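PDB 2IMP: lactaldehyde dehydrogenase, which catalyses the irreversible NAD-dependent oxidation of L-lactaldehyde to L-lactate, and also oxidises glycolaldehyde, serving L-fucose and L-rhamnose breakdown. Local coordinates for residues K48-A53 against L143-G148; A187-V192 against F202-G207. One frame throughout, in Å; residues are numbered along the deposited sequence.

Interaction 1 (K48-A53 against L143-G148); sequences KAIDAA and LGVTTG
Val-145 meets Ile-50 and Ala-53 where helix 43-62 lies on the sheet of the Rossmann-like NAD-binding domain of an aldehyde dehydrogenase. The contact is apolar and buried, with no hydrogen bond between the two segments.

The polar bonds run to other parts of the fold. Thr-146 faces away from the helix, and its OG1 bonds to Thr-172 O on the neighbouring strand 172-176, while Thr-147 OG1 bonds to Leu-216 O. On the helix, Asp-51 OD1 makes a salt bridge with Lys-221 NZ, and Ala-53 O accepts a hydrogen bond from Thr-172 OG1.

The apolar contacts all belong to Val-145, which points its side chain at the helix and offers both methyls. CG1 is anti to the backbone N (chi1 173°), which turns it to face both Ala-53 and Ile-50, about one turn apart on the helix. Val-145 CG1 touches Ala-53 CB at 4.0 Å and lies 4.3 Å from Ile-50 CG2, a looser approach. The other methyl meets helix backbone. Val-145 CG2 sits 3.9 Å from Ala-53 O and 3.8 Å from Ala-53 C.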
# COMPACT_ATOMS: atom_id res chain seq x y z
N LYS A 48 22.49 -28.84 14.65
CA LYS A 48 22.68 -29.53 13.38
C LYS A 48 21.63 -29.08 12.35
O LYS A 48 21.93 -28.84 11.18
CB LYS A 48 22.61 -31.05 13.56
CG LYS A 48 23.75 -31.64 14.36
CD LYS A 48 23.55 -33.13 14.61
CE LYS A 48 24.61 -33.67 15.56
NZ LYS A 48 24.35 -35.08 15.97
N ALA A 49 20.38 -28.98 12.82
CA ALA A 49 19.29 -28.54 11.97
C ALA A 49 19.47 -27.07 11.54
O ALA A 49 19.30 -26.72 10.37
CB ALA A 49 17.95 -28.71 12.70
N ILE A 50 19.83 -26.24 12.51
CA ILE A 50 20.07 -24.83 12.23
C ILE A 50 21.24 -24.63 11.25
O ILE A 50 21.15 -23.82 10.32
CB ILE A 50 20.33 -24.05 13.54
CG1 ILE A 50 19.03 -23.98 14.35
CG2 ILE A 50 20.84 -22.64 13.22
CD1 ILE A 50 19.18 -23.33 15.71
N ASP A 51 22.32 -25.38 11.46
CA ASP A 51 23.46 -25.28 10.55
C ASP A 51 23.09 -25.71 9.12
O ASP A 51 23.56 -25.14 8.14
CB ASP A 51 24.64 -26.13 11.04
CG ASP A 51 25.28 -25.57 12.30
OD1 ASP A 51 25.25 -24.33 12.48
OD2 ASP A 51 25.83 -26.35 13.10
N ALA A 52 22.25 -26.74 9.03
CA ALA A 52 21.78 -27.21 7.74
C ALA A 52 20.90 -26.14 7.06
O ALA A 52 21.01 -25.87 5.86
CB ALA A 52 21.00 -28.51 7.90
N ALA A 53 20.02 -25.53 7.85
CA ALA A 53 19.15 -24.48 7.34
C ALA A 53 19.97 -23.28 6.82
O ALA A 53 19.62 -22.66 5.81
CB ALA A 53 18.19 -24.03 8.43
N LEU A 143 14.84 -13.01 6.13
CA LEU A 143 15.58 -12.85 7.37
C LEU A 143 16.80 -13.77 7.40
O LEU A 143 17.87 -13.42 7.90
CB LEU A 143 14.70 -13.18 8.58
CG LEU A 143 13.37 -12.43 8.66
CD1 LEU A 143 12.64 -12.82 9.96
CD2 LEU A 143 13.64 -10.92 8.59
N GLY A 144 16.61 -14.96 6.84
CA GLY A 144 17.67 -15.95 6.80
C GLY A 144 17.13 -17.22 7.41
O GLY A 144 16.18 -17.80 6.89
N VAL A 145 17.71 -17.64 8.53
CA VAL A 145 17.25 -18.84 9.22
C VAL A 145 16.23 -18.53 10.31
O VAL A 145 16.49 -17.71 11.19
CB VAL A 145 18.42 -19.60 9.88
CG1 VAL A 145 17.88 -20.74 10.74
CG2 VAL A 145 19.37 -20.15 8.81
N THR A 146 15.08 -19.19 10.26
CA THR A 146 14.05 -18.98 11.27
C THR A 146 13.65 -20.29 11.98
O THR A 146 13.88 -21.39 11.46
CB THR A 146 12.76 -18.33 10.67
OG1 THR A 146 12.05 -19.28 9.87
CG2 THR A 146 13.12 -17.12 9.79
N THR A 147 13.07 -20.16 13.17
CA THR A 147 12.65 -21.34 13.90
C THR A 147 11.20 -21.23 14.38
O THR A 147 10.68 -20.13 14.59
CB THR A 147 13.57 -21.62 15.12
OG1 THR A 147 13.52 -20.52 16.04
CG2 THR A 147 15.01 -21.80 14.66
N GLY A 148 10.55 -22.39 14.52
CA GLY A 148 9.18 -22.41 14.96
C GLY A 148 8.97 -23.42 16.08
O GLY A 148 9.35 -24.58 15.97

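Interaction 2 (A187-V192 against F202-G207); sequences AFAKIV and FNLVLG
The beta-alpha-beta unit of strand 172-176, helix 183-195 and strand 202-204 is closed here, as Phe-188, Ala-189 and Val-192 of the helix meet Phe-202 and Leu-204 of the returning strand. Such units build the Rossmann-like NAD-binding domain of this family. The short helix and strand segments run roughly antiparallel, at 146°, with their axes 9.3 Å apart.

Phe-202 is the main bridging side chain. Its CG is anti to the backbone N (chi1 180°), which carries the ring out from the strand toward the helix. Phe-188 and Val-192, one helical turn apart, both reach over the same face of this ring. Phe-188 CE1 stands 3.6 Å above the ring plane, displaced toward the rim. The two phenyl planes are inclined at 36°, and Phe-188 CD1 comes to 3.5 Å from Phe-202 CZ. The Val-192 side chain crosses that of Phe-202 at about a right angle, with Val-192 CG2 3.9 Å from Phe-202 CD2. Ala-189 approaches the ring obliquely, with its CA 4.2 Å from Phe-202 CE2. Ala-189 CB also meets Leu-204 CD2 at 4.1 Å.

Other elements complete the core. Ile-75 and Ile-79 of helix 65-81 pack on Phe-188, while Ile-173 and Ile-175 of strand 172-176 touch Phe-202. Leu-204 touches Pro-177, an NAD-binding residue, so the packing extends to the edge of the cofactor site.

All five contacting residues are buried, and their side chains are hydrocarbon. With no hydrogen bond between the segments, helix and strand are held by van der Waals contact and the fit of the two inclined rings, and no buried polar side-chain group needs a partner across this interface.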
# COMPACT_ATOMS: atom_id res chain seq x y z
N ALA A 187 4.44 -36.70 10.13
CA ALA A 187 3.74 -36.92 8.88
C ALA A 187 3.98 -35.74 7.91
O ALA A 187 4.12 -35.92 6.70
CB ALA A 187 2.25 -37.11 9.14
N PHE A 188 4.04 -34.53 8.47
CA PHE A 188 4.32 -33.36 7.65
C PHE A 188 5.73 -33.46 7.04
O PHE A 188 5.93 -33.17 5.86
CB PHE A 188 4.20 -32.07 8.48
CG PHE A 188 4.30 -30.81 7.65
CD1 PHE A 188 5.52 -30.38 7.14
CD2 PHE A 188 3.16 -30.06 7.39
CE1 PHE A 188 5.60 -29.21 6.37
CE2 PHE A 188 3.23 -28.89 6.62
CZ PHE A 188 4.45 -28.47 6.12
N ALA A 189 6.69 -33.89 7.85
CA ALA A 189 8.06 -34.06 7.39
C ALA A 189 8.20 -35.13 6.28
O ALA A 189 8.97 -34.97 5.33
CB ALA A 189 8.98 -34.41 8.57
N LYS A 190 7.44 -36.22 6.41
CA LYS A 190 7.47 -37.27 5.40
C LYS A 190 7.02 -36.74 4.03
O LYS A 190 7.58 -37.11 3.00
CB LYS A 190 6.57 -38.43 5.82
CG LYS A 190 7.07 -39.23 7.01
CD LYS A 190 6.09 -40.35 7.36
CE LYS A 190 6.59 -41.20 8.53
NZ LYS A 190 5.66 -42.33 8.82
N ILE A 191 6.02 -35.86 4.04
CA ILE A 191 5.54 -35.26 2.81
C ILE A 191 6.63 -34.36 2.18
O ILE A 191 6.88 -34.41 0.98
CB ILE A 191 4.25 -34.44 3.06
CG1 ILE A 191 3.10 -35.40 3.36
CG2 ILE A 191 3.94 -33.55 1.85
CD1 ILE A 191 1.85 -34.73 3.90
N VAL A 192 7.28 -33.57 3.03
CA VAL A 192 8.37 -32.72 2.60
C VAL A 192 9.51 -33.56 1.97
O VAL A 192 10.07 -33.21 0.93
CB VAL A 192 8.95 -31.92 3.79
CG1 VAL A 192 10.26 -31.26 3.39
CG2 VAL A 192 7.93 -30.87 4.24
N PHE A 202 13.50 -27.12 5.13
CA PHE A 202 12.57 -27.50 6.19
C PHE A 202 13.18 -28.59 7.08
O PHE A 202 13.51 -29.67 6.60
CB PHE A 202 11.23 -28.02 5.63
CG PHE A 202 10.24 -28.41 6.72
CD1 PHE A 202 9.37 -27.48 7.26
CD2 PHE A 202 10.20 -29.73 7.19
CE1 PHE A 202 8.47 -27.84 8.28
CE2 PHE A 202 9.31 -30.10 8.22
CZ PHE A 202 8.43 -29.15 8.75
N ASN A 203 13.33 -28.28 8.36
CA ASN A 203 13.90 -29.21 9.31
C ASN A 203 12.97 -29.46 10.52
O ASN A 203 12.32 -28.53 11.01
CB ASN A 203 15.24 -28.68 9.81
CG ASN A 203 16.19 -28.32 8.69
OD1 ASN A 203 16.97 -29.16 8.22
ND2 ASN A 203 16.12 -27.07 8.23
N LEU A 204 12.92 -30.69 10.99
CA LEU A 204 12.09 -31.00 12.14
C LEU A 204 12.89 -31.60 13.30
O LEU A 204 13.48 -32.67 13.17
CB LEU A 204 10.97 -31.98 11.76
CG LEU A 204 9.95 -32.28 12.87
CD1 LEU A 204 8.93 -31.16 12.94
CD2 LEU A 204 9.23 -33.60 12.59
N VAL A 205 12.95 -30.88 14.42
CA VAL A 205 13.65 -31.41 15.58
C VAL A 205 12.67 -31.78 16.70
O VAL A 205 11.64 -31.13 16.85
CB VAL A 205 14.74 -30.43 16.09
CG1 VAL A 205 15.84 -30.31 15.05
CG2 VAL A 205 14.13 -29.07 16.39
N LEU A 206 12.99 -32.83 17.46
CA LEU A 206 12.08 -33.29 18.50
C LEU A 206 12.63 -33.25 19.94
O LEU A 206 13.78 -33.61 20.18
CB LEU A 206 11.64 -34.72 18.17
CG LEU A 206 11.04 -34.89 16.77
CD1 LEU A 206 10.99 -36.36 16.40
CD2 LEU A 206 9.66 -34.26 16.72
N GLY A 207 11.79 -32.81 20.87
CA GLY A 207 12.22 -32.74 22.26
C GLY A 207 11.41 -31.79 23.13
O GLY A 207 10.33 -31.32 22.74

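Helix 43-62 comes first along the chain. Interaction 1 brings it onto strand 134-149 and closes a long, mostly helical loop of 89 residues. Interaction 2 begins only after that loop has ended. It closes a short loop, with nine residues between the two segments. The two contacts are therefore in series and do not cross. Both reach the same sheet, with strand 172-176 lying between strands 134-149 and 202-204. Their centres are 13 Å apart, and they touch directly. Ala-49 CB packs at 3.5 Å from Val-205 CG1, and Ala-53 CB at 3.7 Å from Asn-203 ND2. Helix 43-62 thus also rests on the strand of interaction 2.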